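Local coordinates for transcriptional regulator, LacI family (Lactobacillus brevis, PDB 3JY6), which probably regulates transcription by binding DNA at cis-regulatory sites, at residues Gln124-Leu129 and Val184-Lys189; Thr212-Ala217 and Lys228-Thr233. One frame throughout, in Å; residues are numbered along the deposited sequence.

Contact 1 (Gln124-Leu129 and Val184-Lys189)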
loop_
_atom_site.group_PDB
_atom_site.type_symbol
_atom_site.label_atom_id
_atom_site.label_comp_id
_atom_site.label_asym_id
_atom_site.label_seq_id
_atom_site.Cartn_x
_atom_site.Cartn_y
_atom_site.Cartn_z
ATOM N N GLN A 124 11.261 30.391 -5.855
ATOM C CA GLN A 124 10.918 31.268 -4.731
ATOM C C GLN A 124 9.460 31.149 -4.296
ATOM O O GLN A 124 9.100 31.493 -3.164
ATOM C CB GLN A 124 11.195 32.723 -5.127
ATOM C CG GLN A 124 12.507 32.929 -5.867
ATOM C CD GLN A 124 13.684 33.123 -4.937
ATOM O OE1 GLN A 124 13.842 34.180 -4.324
ATOM N NE2 GLN A 124 14.517 32.101 -4.822
ATOM N N HIS A 125 8.623 30.667 -5.204
ATOM C CA HIS A 125 7.197 30.541 -4.940
ATOM C C HIS A 125 6.804 29.108 -4.602
ATOM O O HIS A 125 6.867 28.221 -5.453
ATOM C CB HIS A 125 6.434 31.035 -6.167
ATOM C CG HIS A 125 4.958 30.813 -6.104
ATOM N ND1 HIS A 125 4.237 30.361 -7.186
ATOM C CD2 HIS A 125 4.067 30.982 -5.101
ATOM C CE1 HIS A 125 2.964 30.256 -6.854
ATOM N NE2 HIS A 125 2.833 30.628 -5.593
ATOM N N VAL A 126 6.393 28.879 -3.360
ATOM C CA VAL A 126 6.009 27.539 -2.946
ATOM C C VAL A 126 4.500 27.366 -2.857
ATOM O O VAL A 126 3.797 28.170 -2.246
ATOM C CB VAL A 126 6.633 27.174 -1.588
ATOM C CG1 VAL A 126 6.411 25.686 -1.301
ATOM C CG2 VAL A 126 8.112 27.508 -1.590
ATOM N N VAL A 127 4.013 26.309 -3.491
ATOM C CA VAL A 127 2.597 25.985 -3.491
ATOM C C VAL A 127 2.461 24.734 -2.646
ATOM O O VAL A 127 2.825 23.638 -3.067
ATOM C CB VAL A 127 2.084 25.717 -4.927
ATOM C CG1 VAL A 127 0.629 25.254 -4.887
ATOM C CG2 VAL A 127 2.195 26.986 -5.762
ATOM N N VAL A 128 1.950 24.913 -1.435
ATOM C CA VAL A 128 1.778 23.814 -0.499
ATOM C C VAL A 128 0.455 23.080 -0.714
ATOM O O VAL A 128 -0.613 23.691 -0.692
ATOM C CB VAL A 128 1.811 24.330 0.950
ATOM C CG1 VAL A 128 1.737 23.165 1.915
ATOM C CG2 VAL A 128 3.064 25.161 1.189
ATOM N N LEU A 129 0.530 21.771 -0.932
ATOM C CA LEU A 129 -0.667 20.951 -1.112
ATOM C C LEU A 129 -0.728 20.066 0.129
ATOM O O LEU A 129 0.219 19.316 0.404
ATOM C CB LEU A 129 -0.554 20.098 -2.373
ATOM C CG LEU A 129 -1.716 19.154 -2.700
ATOM C CD1 LEU A 129 -3.032 19.938 -2.834
ATOM C CD2 LEU A 129 -1.389 18.401 -3.987
ATOM N N VAL A 184 7.574 25.707 -6.822
ATOM C CA VAL A 184 7.701 24.327 -6.351
ATOM C C VAL A 184 6.347 23.916 -5.773
ATOM O O VAL A 184 5.845 24.567 -4.846
ATOM C CB VAL A 184 8.651 24.147 -5.151
ATOM C CG1 VAL A 184 9.383 22.823 -5.271
ATOM C CG2 VAL A 184 9.558 25.320 -4.988
ATOM N N ALA A 185 5.764 22.849 -6.305
ATOM C CA ALA A 185 4.509 22.342 -5.768
ATOM C C ALA A 185 5.020 21.376 -4.685
ATOM O O ALA A 185 5.706 20.400 -4.997
ATOM C CB ALA A 185 3.730 21.600 -6.846
ATOM N N PHE A 186 4.709 21.668 -3.422
ATOM C CA PHE A 186 5.181 20.870 -2.283
ATOM C C PHE A 186 4.033 20.124 -1.578
ATOM O O PHE A 186 3.210 20.727 -0.891
ATOM C CB PHE A 186 5.894 21.826 -1.316
ATOM C CG PHE A 186 6.863 21.172 -0.350
ATOM C CD1 PHE A 186 7.987 21.883 0.077
ATOM C CD2 PHE A 186 6.626 19.916 0.192
ATOM C CE1 PHE A 186 8.855 21.358 1.028
ATOM C CE2 PHE A 186 7.482 19.378 1.142
ATOM C CZ PHE A 186 8.601 20.098 1.564
ATOM N N ALA A 187 3.983 18.810 -1.770
ATOM C CA ALA A 187 2.957 17.976 -1.152
ATOM C C ALA A 187 3.414 17.568 0.249
ATOM O O ALA A 187 4.517 17.052 0.430
ATOM C CB ALA A 187 2.706 16.732 -2.011
ATOM N N LEU A 188 2.563 17.811 1.240
ATOM C CA LEU A 188 2.873 17.460 2.618
ATOM C C LEU A 188 2.548 16.006 2.928
ATOM O O LEU A 188 2.963 15.478 3.956
ATOM C CB LEU A 188 2.121 18.383 3.574
ATOM C CG LEU A 188 2.928 19.553 4.147
ATOM C CD1 LEU A 188 3.786 20.205 3.072
ATOM C CD2 LEU A 188 1.967 20.536 4.779
ATOM N N LYS A 189 1.828 15.351 2.025
ATOM C CA LYS A 189 1.458 13.956 2.217
ATOM C C LYS A 189 1.607 13.201 0.910
ATOM O O LYS A 189 1.304 13.722 -0.163
ATOM C CB LYS A 189 0.012 13.851 2.730
ATOM C CG LYS A 189 -0.379 12.455 3.202
ATOM C CD LYS A 189 -1.816 12.393 3.725
ATOM C CE LYS A 189 -2.162 10.982 4.229
ATOM N NZ LYS A 189 -3.556 10.871 4.769
#

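Contact 2 (Thr212-Ala217 and Lys228-Thr233)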
loop_
_atom_site.group_PDB
_atom_site.type_symbol
_atom_site.label_atom_id
_atom_site.label_comp_id
_atom_site.label_asym_id
_atom_site.label_seq_id
_atom_site.Cartn_x
_atom_site.Cartn_y
_atom_site.Cartn_z
ATOM N N THR A 212 8.705 23.048 -10.552
ATOM C CA THR A 212 9.179 21.720 -10.176
ATOM C C THR A 212 8.252 21.193 -9.069
ATOM O O THR A 212 7.256 21.827 -8.742
ATOM C CB THR A 212 10.663 21.754 -9.693
ATOM O OG1 THR A 212 11.158 20.415 -9.607
ATOM C CG2 THR A 212 10.781 22.408 -8.328
ATOM N N ALA A 213 8.555 20.036 -8.498
ATOM C CA ALA A 213 7.689 19.512 -7.446
ATOM C C ALA A 213 8.419 18.562 -6.530
ATOM O O ALA A 213 9.333 17.864 -6.949
ATOM C CB ALA A 213 6.483 18.809 -8.050
ATOM N N THR A 214 7.984 18.525 -5.277
ATOM C CA THR A 214 8.586 17.671 -4.279
ATOM C C THR A 214 7.515 17.349 -3.247
ATOM O O THR A 214 6.348 17.708 -3.410
ATOM C CB THR A 214 9.729 18.411 -3.581
ATOM O OG1 THR A 214 10.399 17.532 -2.663
ATOM C CG2 THR A 214 9.171 19.621 -2.832
ATOM N N GLY A 215 7.932 16.696 -2.172
ATOM C CA GLY A 215 7.008 16.353 -1.114
ATOM C C GLY A 215 7.521 15.197 -0.279
ATOM O O GLY A 215 8.607 14.662 -0.536
ATOM N N PHE A 216 6.738 14.828 0.732
ATOM C CA PHE A 216 7.071 13.703 1.597
ATOM C C PHE A 216 6.443 12.495 0.918
ATOM O O PHE A 216 5.218 12.407 0.811
ATOM C CB PHE A 216 6.476 13.916 2.987
ATOM C CG PHE A 216 7.150 15.004 3.771
ATOM C CD1 PHE A 216 8.033 14.689 4.800
ATOM C CD2 PHE A 216 6.910 16.347 3.475
ATOM C CE1 PHE A 216 8.673 15.696 5.528
ATOM C CE2 PHE A 216 7.542 17.354 4.193
ATOM C CZ PHE A 216 8.425 17.030 5.223
ATOM N N ALA A 217 7.290 11.584 0.445
ATOM C CA ALA A 217 6.844 10.388 -0.253
ATOM C C ALA A 217 7.933 9.326 -0.188
ATOM O O ALA A 217 9.106 9.634 -0.355
ATOM C CB ALA A 217 6.543 10.727 -1.708
ATOM N N LYS A 228 12.848 12.782 -13.435
ATOM C CA LYS A 228 13.426 12.753 -12.026
ATOM C C LYS A 228 13.230 13.883 -10.958
ATOM O O LYS A 228 13.874 15.011 -10.697
ATOM C CB LYS A 228 14.708 11.975 -11.744
ATOM C CG LYS A 228 14.931 11.987 -10.283
ATOM C CD LYS A 228 15.317 10.596 -9.969
ATOM C CE LYS A 228 16.703 10.623 -9.412
ATOM N NZ LYS A 228 17.710 10.333 -10.477
ATOM N N LEU A 229 12.245 13.615 -10.198
ATOM C CA LEU A 229 11.892 14.507 -9.072
ATOM C C LEU A 229 12.669 14.289 -7.821
ATOM O O LEU A 229 13.265 13.241 -7.576
ATOM C CB LEU A 229 10.378 14.521 -8.705
ATOM C CG LEU A 229 9.673 15.144 -9.924
ATOM C CD1 LEU A 229 8.205 14.896 -9.721
ATOM C CD2 LEU A 229 10.009 16.640 -10.116
ATOM N N THR A 230 12.783 15.366 -7.071
ATOM C CA THR A 230 13.550 15.267 -5.848
ATOM C C THR A 230 12.581 15.183 -4.685
ATOM O O THR A 230 11.793 16.113 -4.444
ATOM C CB THR A 230 14.508 16.458 -5.711
ATOM O OG1 THR A 230 15.829 16.078 -6.202
ATOM C CG2 THR A 230 14.542 16.937 -4.228
ATOM N N LEU A 231 12.621 14.076 -3.949
ATOM C CA LEU A 231 11.688 13.908 -2.828
ATOM C C LEU A 231 12.243 13.681 -1.428
ATOM O O LEU A 231 13.416 13.344 -1.235
ATOM C CB LEU A 231 10.739 12.756 -3.143
ATOM C CG LEU A 231 10.164 12.740 -4.596
ATOM C CD1 LEU A 231 9.666 11.306 -4.858
ATOM C CD2 LEU A 231 9.054 13.839 -4.798
ATOM N N ILE A 232 11.380 13.869 -0.430
ATOM C CA ILE A 232 11.789 13.671 0.959
ATOM C C ILE A 232 11.248 12.350 1.495
ATOM O O ILE A 232 10.040 12.120 1.495
ATOM C CB ILE A 232 11.290 14.793 1.877
ATOM C CG1 ILE A 232 11.677 16.150 1.303
ATOM C CG2 ILE A 232 11.946 14.640 3.260
ATOM C CD1 ILE A 232 10.838 17.292 1.853
ATOM N N THR A 233 12.140 11.476 1.946
ATOM C CA THR A 233 11.698 10.184 2.458
ATOM C C THR A 233 11.799 10.165 3.963
ATOM O O THR A 233 12.772 10.660 4.521
ATOM C CB THR A 233 12.544 9.009 1.911
ATOM O OG1 THR A 233 13.883 9.101 2.420
ATOM C CG2 THR A 233 12.597 9.051 0.388
#

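Contact 1 (Gln124-Leu129 and Val184-Lys189)
Val-184, Phe-186 and Leu-129 contribute most to this buried join between two neighbouring parallel strands, 125-131 and 183-187, in the four-stranded sheet of one lobe of a periplasmic-binding-protein-like domain. It illustrates how a parallel pair is stitched: alternate residues of each strand use both N and O towards the neighbour. The N of Val-184 reaches the O of His-125 at 2.9 Å, while its own O takes the N-H of Val-127 in an almost straight bond (178° at the hydrogen). Phe-186, two residues on, repeats the pattern. Its N lies 2.7 Å from Val-127 O, and its O accepts Leu-129 N, which sits well above the carbonyl plane, 37° out of it and not on a lone pair.

The side chains divide between two faces. On one, Val-126 and Phe-186 run alongside each other in the same direction: CG1 of Val-126, set anti to its own backbone N (chi1 -170°), meets CB of Phe-186 at 3.9 Å, whereas the ring leads away from strand 125-129. Val-184 joins this face with CG2 4.3 Å from Val-126 CG2, and Ile-146 of helix 137-147 packs on Val-126, Val-128 and Phe-186 there. Leu-129 lies on the other face with Val-127, Ala-185 and Ala-187, and its side chain touches Leu-156 and Val-158 of strand 152-158. Its backbone O takes the N-H of Leu-188 at 2.9 Å. Just past the strand, the two methyls of Leu-188 both rest against one carbon of Val-128, CD1 3.8 Å and CD2 3.9 Å from its CG1.

Contact 2 (Thr212-Ala217 and Lys228-Thr233)
Thr-214 and Thr-230 meet through a side chain where a backbone bond might be expected: OG1 of Thr-214 donates to the O of Thr-230 at 2.7 Å. The hydroxyl is swung opposite the residue's own backbone N (chi1 -175°), which carries it across to this carbonyl. A valine here would probably leave the Thr-230 carbonyl without that donor, with a methyl pressed close to its oxygen. Further along, the backbones take over. Ile-232 N gives its hydrogen to Gly-215 O at 2.9 Å, and Ile-232 O receives Ala-217 N at 3.0 Å, a single bridge centred on Phe-216. The two strands run nearly parallel, 7° apart, and the bridge joins the short strand 231-233 to the run of chain carrying strand 211-215, outermost in this chain of the four parallel strands of this α/β lobe. Above the Phe-216 ring, Ile-232 CD1 makes a CH-pi contact 4.2 Å from the centroid, and Arg-142 adds a cation-pi contact. Not every polar atom is served: Ala-213 N and O are buried without a partner in the model, with Leu-229 CD2 nearest to the O across the contact, at 3.5 Å. Thr-212 OG1 is satisfied elsewhere, by Asn-208 OD1.

Overall arrangement
Contact 1 is complete in the sequence before contact 2 begins, and their centres are about 10 Å apart. They are successive steps across one lobe: strand 183-187 of contact 1 is the direct neighbour of strand 211-215 of contact 2, and Ala-185 probably hydrogen-bonds through N to Thr-212 O and through O to Thr-214 N. Strand 231-233 then pairs antiparallel with 266-268 near the end of the model. The sheet thus passes from a regular parallel interior into a small bridged extension. Both contacts build the same lobe of the two-lobed periplasmic-binding-protein fold, whose cleft in LacI-family relatives usually takes the effector. Arg-142 reaches both contacts, through Leu-188 O and the Phe-216 ring.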